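Local coordinates for protein FimX (Pseudomonas aeruginosa PAO1, PDB 3HV8) that carries an EAL-family domain folded as a modified TIM barrel and binds C2E in a pocket at one end of that barrel, at residues T105-Q117 / E137-Y151. Residues are numbered along the deposited sequence; the frame is centred on the assembly and turned at random.
With C2E (9,9'-[(2R,3R,3aS,5S,7aR,9R,10R,10aS,12S,14aR)-3,5,10,12-tetrahydroxy-5,12-dioxidooctahydro-2H,7H-difuro[3,2-d:3',2'-j][1,3,7,9,2,8]tetraoxadiphosphacyclododecine-2,9-diyl]bis(2-amino-1,9-dihydro-6H-purin-6-one)), chain B.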
loop_
_atom_site.group_PDB
_atom_site.type_symbol
_atom_site.label_atom_id
_atom_site.label_comp_id
_atom_site.label_asym_id
_atom_site.label_seq_id
_atom_site.Cartn_x
_atom_site.Cartn_y
_atom_site.Cartn_z
ATOM N N THR A 105 0.029 -11.178 11.350
ATOM C CA THR A 105 -0.551 -10.233 10.404
ATOM C C THR A 105 0.345 -9.022 10.193
ATOM O O THR A 105 0.880 -8.464 11.145
ATOM C CB THR A 105 -1.917 -9.707 10.903
ATOM O OG1 THR A 105 -2.707 -10.789 11.414
ATOM C CG2 THR A 105 -2.677 -9.008 9.777
ATOM N N LYS A 106 0.483 -8.618 8.936
ATOM C CA LYS A 106 1.159 -7.373 8.584
ATOM C C LYS A 106 0.221 -6.612 7.658
ATOM O O LYS A 106 -0.384 -7.210 6.767
ATOM C CB LYS A 106 2.473 -7.705 7.881
ATOM C CG LYS A 106 3.302 -6.518 7.481
ATOM C CD LYS A 106 4.652 -6.953 6.904
ATOM C CE LYS A 106 5.553 -7.551 7.969
ATOM N NZ LYS A 106 6.995 -7.534 7.547
ATOM N N LEU A 107 0.081 -5.306 7.867
ATOM C CA LEU A 107 -0.813 -4.488 7.036
ATOM C C LEU A 107 -0.036 -3.479 6.213
ATOM O O LEU A 107 0.855 -2.802 6.737
ATOM C CB LEU A 107 -1.836 -3.747 7.892
ATOM C CG LEU A 107 -2.863 -4.599 8.638
ATOM C CD1 LEU A 107 -3.838 -3.684 9.377
ATOM C CD2 LEU A 107 -3.605 -5.536 7.662
ATOM N N PHE A 108 -0.388 -3.392 4.934
ATOM C CA PHE A 108 0.147 -2.398 4.007
ATOM C C PHE A 108 -0.837 -1.245 3.939
ATOM O O PHE A 108 -2.010 -1.442 3.568
ATOM C CB PHE A 108 0.324 -3.015 2.612
ATOM C CG PHE A 108 1.481 -3.982 2.509
ATOM C CD1 PHE A 108 2.592 -3.658 1.733
ATOM C CD2 PHE A 108 1.456 -5.197 3.165
ATOM C CE1 PHE A 108 3.662 -4.538 1.622
ATOM C CE2 PHE A 108 2.526 -6.077 3.063
ATOM C CZ PHE A 108 3.631 -5.741 2.283
ATOM N N VAL A 109 -0.387 -0.051 4.328
ATOM C CA VAL A 109 -1.274 1.092 4.491
ATOM C C VAL A 109 -0.803 2.239 3.618
ATOM O O VAL A 109 0.362 2.648 3.690
ATOM C CB VAL A 109 -1.300 1.543 5.973
ATOM C CG1 VAL A 109 -2.124 2.826 6.147
ATOM C CG2 VAL A 109 -1.815 0.420 6.864
ATOM N N HIS A 110 -1.698 2.775 2.797
ATOM C CA HIS A 110 -1.383 3.882 1.908
ATOM C C HIS A 110 -1.170 5.193 2.653
ATOM O O HIS A 110 -1.829 5.460 3.674
ATOM C CB HIS A 110 -2.534 4.099 0.926
ATOM C CG HIS A 110 -2.663 3.035 -0.115
ATOM N ND1 HIS A 110 -1.815 2.951 -1.201
ATOM C CD2 HIS A 110 -3.553 2.026 -0.253
ATOM C CE1 HIS A 110 -2.182 1.934 -1.960
ATOM N NE2 HIS A 110 -3.230 1.353 -1.405
ATOM N N LEU A 111 -0.259 6.012 2.130
ATOM C CA LEU A 111 -0.116 7.400 2.560
ATOM C C LEU A 111 -0.356 8.334 1.380
ATOM O O LEU A 111 0.204 8.131 0.288
ATOM C CB LEU A 111 1.283 7.655 3.120
ATOM C CG LEU A 111 1.599 6.924 4.416
ATOM C CD1 LEU A 111 3.043 7.243 4.819
ATOM C CD2 LEU A 111 0.611 7.272 5.549
ATOM N N SER A 112 -1.156 9.371 1.585
ATOM C CA SER A 112 -1.297 10.414 0.569
ATOM C C SER A 112 -0.066 11.322 0.549
ATOM O O SER A 112 0.734 11.332 1.489
ATOM C CB SER A 112 -2.538 11.273 0.845
ATOM O OG SER A 112 -2.332 12.070 1.996
ATOM N N SER A 113 0.074 12.105 -0.519
ATOM C CA SER A 113 1.189 13.040 -0.596
ATOM C C SER A 113 1.139 14.068 0.532
ATOM O O SER A 113 2.175 14.565 0.968
ATOM C CB SER A 113 1.217 13.737 -1.955
ATOM O OG SER A 113 0.075 14.574 -2.107
ATOM N N ALA A 114 -0.057 14.400 0.999
ATOM C CA ALA A 114 -0.163 15.344 2.107
ATOM C C ALA A 114 0.526 14.792 3.349
ATOM O O ALA A 114 1.246 15.514 4.037
ATOM C CB ALA A 114 -1.623 15.677 2.385
ATOM N N SER A 115 0.352 13.503 3.622
ATOM C CA SER A 115 1.018 12.907 4.774
ATOM C C SER A 115 2.538 12.865 4.601
ATOM O O SER A 115 3.276 12.993 5.576
ATOM C CB SER A 115 0.451 11.524 5.095
ATOM O OG SER A 115 -0.861 11.643 5.626
ATOM N N LEU A 116 3.018 12.701 3.371
ATOM C CA LEU A 116 4.465 12.742 3.144
ATOM C C LEU A 116 5.034 14.064 3.616
ATOM O O LEU A 116 6.121 14.120 4.191
ATOM C CB LEU A 116 4.800 12.579 1.666
ATOM C CG LEU A 116 4.541 11.215 1.060
ATOM C CD1 LEU A 116 4.913 11.212 -0.419
ATOM C CD2 LEU A 116 5.332 10.155 1.815
ATOM N N GLN A 117 4.290 15.130 3.357
ATOM C CA GLN A 117 4.766 16.473 3.668
ATOM C C GLN A 117 4.505 16.931 5.107
ATOM O O GLN A 117 4.843 18.055 5.479
ATOM C CB GLN A 117 4.124 17.462 2.697
ATOM C CG GLN A 117 4.490 17.204 1.252
ATOM C CD GLN A 117 3.802 18.171 0.318
ATOM O OE1 GLN A 117 2.645 17.974 -0.048
ATOM N NE2 GLN A 117 4.510 19.228 -0.072
ATOM N N GLU A 137 7.702 -4.338 13.005
ATOM C CA GLU A 137 7.353 -4.910 11.704
ATOM C C GLU A 137 5.902 -5.392 11.647
ATOM O O GLU A 137 5.633 -6.545 11.297
ATOM C CB GLU A 137 8.285 -6.070 11.335
ATOM C CG GLU A 137 9.634 -6.074 12.032
ATOM C CD GLU A 137 10.429 -4.807 11.801
ATOM O OE1 GLU A 137 11.174 -4.410 12.723
ATOM O OE2 GLU A 137 10.312 -4.209 10.709
ATOM N N SER A 138 4.961 -4.525 12.003
ATOM C CA SER A 138 3.549 -4.859 11.861
ATOM C C SER A 138 2.936 -4.080 10.707
ATOM O O SER A 138 2.013 -4.556 10.050
ATOM C CB SER A 138 2.784 -4.527 13.140
ATOM O OG SER A 138 3.054 -5.471 14.159
ATOM N N LEU A 139 3.452 -2.876 10.484
ATOM C CA LEU A 139 2.930 -1.970 9.470
ATOM C C LEU A 139 3.933 -1.721 8.357
ATOM O O LEU A 139 5.121 -1.506 8.615
ATOM C CB LEU A 139 2.610 -0.615 10.097
ATOM C CG LEU A 139 1.171 -0.249 10.466
ATOM C CD1 LEU A 139 0.290 -1.466 10.703
ATOM C CD2 LEU A 139 1.144 0.717 11.661
ATOM N N VAL A 140 3.438 -1.707 7.125
ATOM C CA VAL A 140 4.212 -1.296 5.966
ATOM C C VAL A 140 3.500 -0.126 5.318
ATOM O O VAL A 140 2.337 -0.268 4.900
ATOM C CB VAL A 140 4.286 -2.429 4.904
ATOM C CG1 VAL A 140 5.229 -2.013 3.787
ATOM C CG2 VAL A 140 4.707 -3.766 5.534
ATOM N N PHE A 141 4.160 1.021 5.224
ATOM C CA PHE A 141 3.540 2.204 4.610
ATOM C C PHE A 141 3.844 2.283 3.129
ATOM O O PHE A 141 5.004 2.127 2.717
ATOM C CB PHE A 141 3.975 3.477 5.339
ATOM C CG PHE A 141 3.403 3.566 6.709
ATOM C CD1 PHE A 141 2.115 4.034 6.890
ATOM C CD2 PHE A 141 4.103 3.078 7.802
ATOM C CE1 PHE A 141 1.541 4.067 8.156
ATOM C CE2 PHE A 141 3.548 3.119 9.066
ATOM C CZ PHE A 141 2.259 3.611 9.243
ATOM N N GLN A 142 2.795 2.457 2.329
ATOM C CA GLN A 142 2.933 2.488 0.885
ATOM C C GLN A 142 2.865 3.908 0.387
ATOM O O GLN A 142 1.978 4.678 0.773
ATOM C CB GLN A 142 1.812 1.686 0.218
ATOM C CG GLN A 142 1.688 0.280 0.725
ATOM C CD GLN A 142 0.668 -0.532 -0.047
ATOM O OE1 GLN A 142 1.017 -1.517 -0.696
ATOM N NE2 GLN A 142 -0.596 -0.121 0.017
ATOM N N ILE A 143 3.810 4.235 -0.479
ATOM C CA ILE A 143 3.857 5.508 -1.149
ATOM C C ILE A 143 3.862 5.239 -2.655
ATOM O O ILE A 143 4.592 4.361 -3.117
ATOM C CB ILE A 143 5.178 6.216 -0.742
ATOM C CG1 ILE A 143 5.256 6.331 0.787
ATOM C CG2 ILE A 143 5.305 7.575 -1.434
ATOM C CD1 ILE A 143 6.650 6.704 1.342
ATOM N N SER A 144 3.072 5.963 -3.440
ATOM C CA SER A 144 3.097 5.778 -4.889
ATOM C C SER A 144 4.427 6.233 -5.472
ATOM O O SER A 144 5.105 7.113 -4.926
ATOM C CB SER A 144 1.942 6.530 -5.569
ATOM O OG SER A 144 2.226 7.922 -5.616
ATOM N N GLU A 145 4.780 5.633 -6.597
ATOM C CA GLU A 145 5.988 6.038 -7.298
ATOM C C GLU A 145 5.950 7.521 -7.638
ATOM O O GLU A 145 6.949 8.224 -7.472
ATOM C CB GLU A 145 6.175 5.212 -8.559
ATOM C CG GLU A 145 7.365 5.670 -9.400
ATOM C CD GLU A 145 7.654 4.706 -10.526
ATOM O OE1 GLU A 145 7.000 4.785 -11.585
ATOM O OE2 GLU A 145 8.540 3.846 -10.328
ATOM N N ALA A 146 4.803 7.996 -8.110
ATOM C CA ALA A 146 4.708 9.394 -8.489
ATOM C C ALA A 146 4.997 10.282 -7.281
ATOM O O ALA A 146 5.775 11.235 -7.373
ATOM C CB ALA A 146 3.327 9.688 -9.051
ATOM N N ASP A 147 4.411 9.956 -6.133
ATOM C CA ASP A 147 4.634 10.778 -4.930
ATOM C C ASP A 147 6.056 10.666 -4.379
ATOM O O ASP A 147 6.632 11.658 -3.910
ATOM C CB ASP A 147 3.614 10.448 -3.841
ATOM C CG ASP A 147 2.256 10.978 -4.172
ATOM O OD1 ASP A 147 1.271 10.527 -3.558
ATOM O OD2 ASP A 147 2.188 11.841 -5.066
ATOM N N ALA A 148 6.630 9.468 -4.421
ATOM C CA ALA A 148 7.992 9.281 -3.945
ATOM C C ALA A 148 8.950 10.160 -4.727
ATOM O O ALA A 148 9.911 10.692 -4.178
ATOM C CB ALA A 148 8.406 7.833 -4.115
ATOM N N THR A 149 8.676 10.285 -6.018
ATOM C CA THR A 149 9.503 11.025 -6.948
ATOM C C THR A 149 9.248 12.538 -6.839
ATOM O O THR A 149 10.178 13.341 -6.839
ATOM C CB THR A 149 9.224 10.501 -8.363
ATOM O OG1 THR A 149 9.316 9.060 -8.348
ATOM C CG2 THR A 149 10.223 11.056 -9.349
ATOM N N SER A 150 7.985 12.918 -6.694
ATOM C CA SER A 150 7.613 14.327 -6.579
ATOM C C SER A 150 8.096 14.964 -5.291
ATOM O O SER A 150 8.383 16.165 -5.247
ATOM C CB SER A 150 6.085 14.475 -6.598
ATOM O OG SER A 150 5.518 14.106 -7.839
ATOM N N TYR A 151 8.134 14.178 -4.222
ATOM C CA TYR A 151 8.444 14.680 -2.887
ATOM C C TYR A 151 9.608 13.879 -2.321
ATOM O O TYR A 151 9.532 13.338 -1.218
ATOM C CB TYR A 151 7.210 14.552 -1.973
ATOM C CG TYR A 151 6.000 15.245 -2.553
ATOM C CD1 TYR A 151 5.868 16.627 -2.472
ATOM C CD2 TYR A 151 5.015 14.524 -3.219
ATOM C CE1 TYR A 151 4.766 17.264 -3.024
ATOM C CE2 TYR A 151 3.907 15.157 -3.775
ATOM C CZ TYR A 151 3.802 16.529 -3.679
ATOM O OH TYR A 151 2.718 17.153 -4.258
HETATM P P1 C2E B . -3.954 1.368 -5.856
HETATM O O2P C2E B . -2.396 1.015 -5.900
HETATM O O1P C2E B . -4.388 1.502 -7.261
HETATM O "O5'" C2E B . -4.880 0.206 -5.282
HETATM C "C5'" C2E B . -5.233 -0.867 -6.177
HETATM C "C4'" C2E B . -6.616 -0.690 -6.841
HETATM O "O4'" C2E B . -6.889 -1.858 -7.654
HETATM C "C3'" C2E B . -7.628 -0.739 -5.704
HETATM O "O3'" C2E B . -8.705 0.165 -5.990
HETATM C "C2'" C2E B . -8.077 -2.219 -5.654
HETATM O "O2'" C2E B . -9.398 -2.396 -5.177
HETATM C "C1'" C2E B . -7.986 -2.594 -7.133
HETATM N N9 C2E B . -7.764 -4.009 -7.393
HETATM C C8 C2E B . -7.307 -4.958 -6.510
HETATM N N7 C2E B . -7.064 -6.077 -7.153
HETATM C C5 C2E B . -7.375 -5.898 -8.471
HETATM C C6 C2E B . -7.327 -6.738 -9.606
HETATM O O6 C2E B . -6.898 -7.893 -9.567
HETATM N N1 C2E B . -7.745 -6.208 -10.765
HETATM C C2 C2E B . -8.196 -4.928 -10.853
HETATM N N2 C2E B . -8.601 -4.457 -12.075
HETATM N N3 C2E B . -8.246 -4.136 -9.807
HETATM C C4 C2E B . -7.838 -4.591 -8.621
HETATM P P11 C2E B . -9.203 1.110 -4.786
HETATM O O21 C2E B . -10.427 1.946 -5.313
HETATM O O11 C2E B . -9.453 0.323 -3.561
HETATM O O5A C2E B . -7.961 2.048 -4.483
HETATM C C5A C2E B . -7.497 2.938 -5.507
HETATM C C4A C2E B . -6.412 3.865 -4.962
HETATM O O4A C2E B . -6.957 4.653 -3.894
HETATM C C3A C2E B . -5.209 3.148 -4.347
HETATM O O3A C2E B . -4.209 2.827 -5.306
HETATM C C2A C2E B . -4.649 4.255 -3.450
HETATM O O2A C2E B . -3.952 5.233 -4.240
HETATM C C1A C2E B . -5.933 4.935 -2.961
HETATM N N91 C2E B . -6.303 4.367 -1.671
HETATM C C81 C2E B . -7.094 3.285 -1.409
HETATM N N71 C2E B . -7.167 3.127 -0.116
HETATM C C51 C2E B . -6.489 4.135 0.512
HETATM C C61 C2E B . -6.249 4.513 1.849
HETATM O O61 C2E B . -6.596 3.829 2.819
HETATM N N11 C2E B . -5.509 5.639 2.023
HETATM C C21 C2E B . -5.022 6.383 0.982
HETATM N N21 C2E B . -4.250 7.479 1.246
HETATM N N31 C2E B . -5.213 6.032 -0.262
HETATM C C41 C2E B . -5.947 4.939 -0.501
HETATM O O HOH W 1 4.160 -9.047 12.051
HETATM O O HOH W 2 0.194 4.395 -2.090
HETATM O O HOH W 3 1.473 8.152 -2.210
HETATM O O HOH W 4 -1.359 11.474 -2.939
#
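The side chain of Q142, on strand 139-144, runs between F108 and H110 of strand 105-110. Its CB lies 3.9 Å from V109 O, and CG passes the CB of F108. In the conformer described, one of two modelled, CG stands anti to the carbonyl carbon (chi1 -54°) and the chain runs extended to CD, which brings the amide between F108 and H110. Here the two ends part: OE1 rests 3.6 Å from F108 CD1, with amide and phenyl planes 71° apart, while NE2 sits over the centre of the H110 imidazole, 3.3 Å from its CE1. C2A of C2E occupies the opposite face of that imidazole, so H110 is sandwiched between glutamine and ligand. E52 of strand 49-58 accepts a hydrogen bond from Q142 NE2 and has a weak one with H110 NE2, so Q142 backs the pocket residue H110 as a second shell. The two strands are parallel neighbours in the barrel sheet of the EAL domain, linked by a right-handed beta-alpha-beta crossover through helix 121-132. Five backbone bonds zip them, from L107 N to S138 O through L111 N to Q142 O (2.9 Å). Beside Q142, V140 lays its CB over the F108 face, a CH-pi contact 3.9 Å from the ring centroid, and its CG2 presses K106 CD at a tight 3.5 Å. On the other side of the sheet, L111 CD2 packs on F141 CD1 (3.8 Å). Beyond the strands, D147 OD1 takes two waters, one bridging to L111 O and S144 N, the other to S113 N.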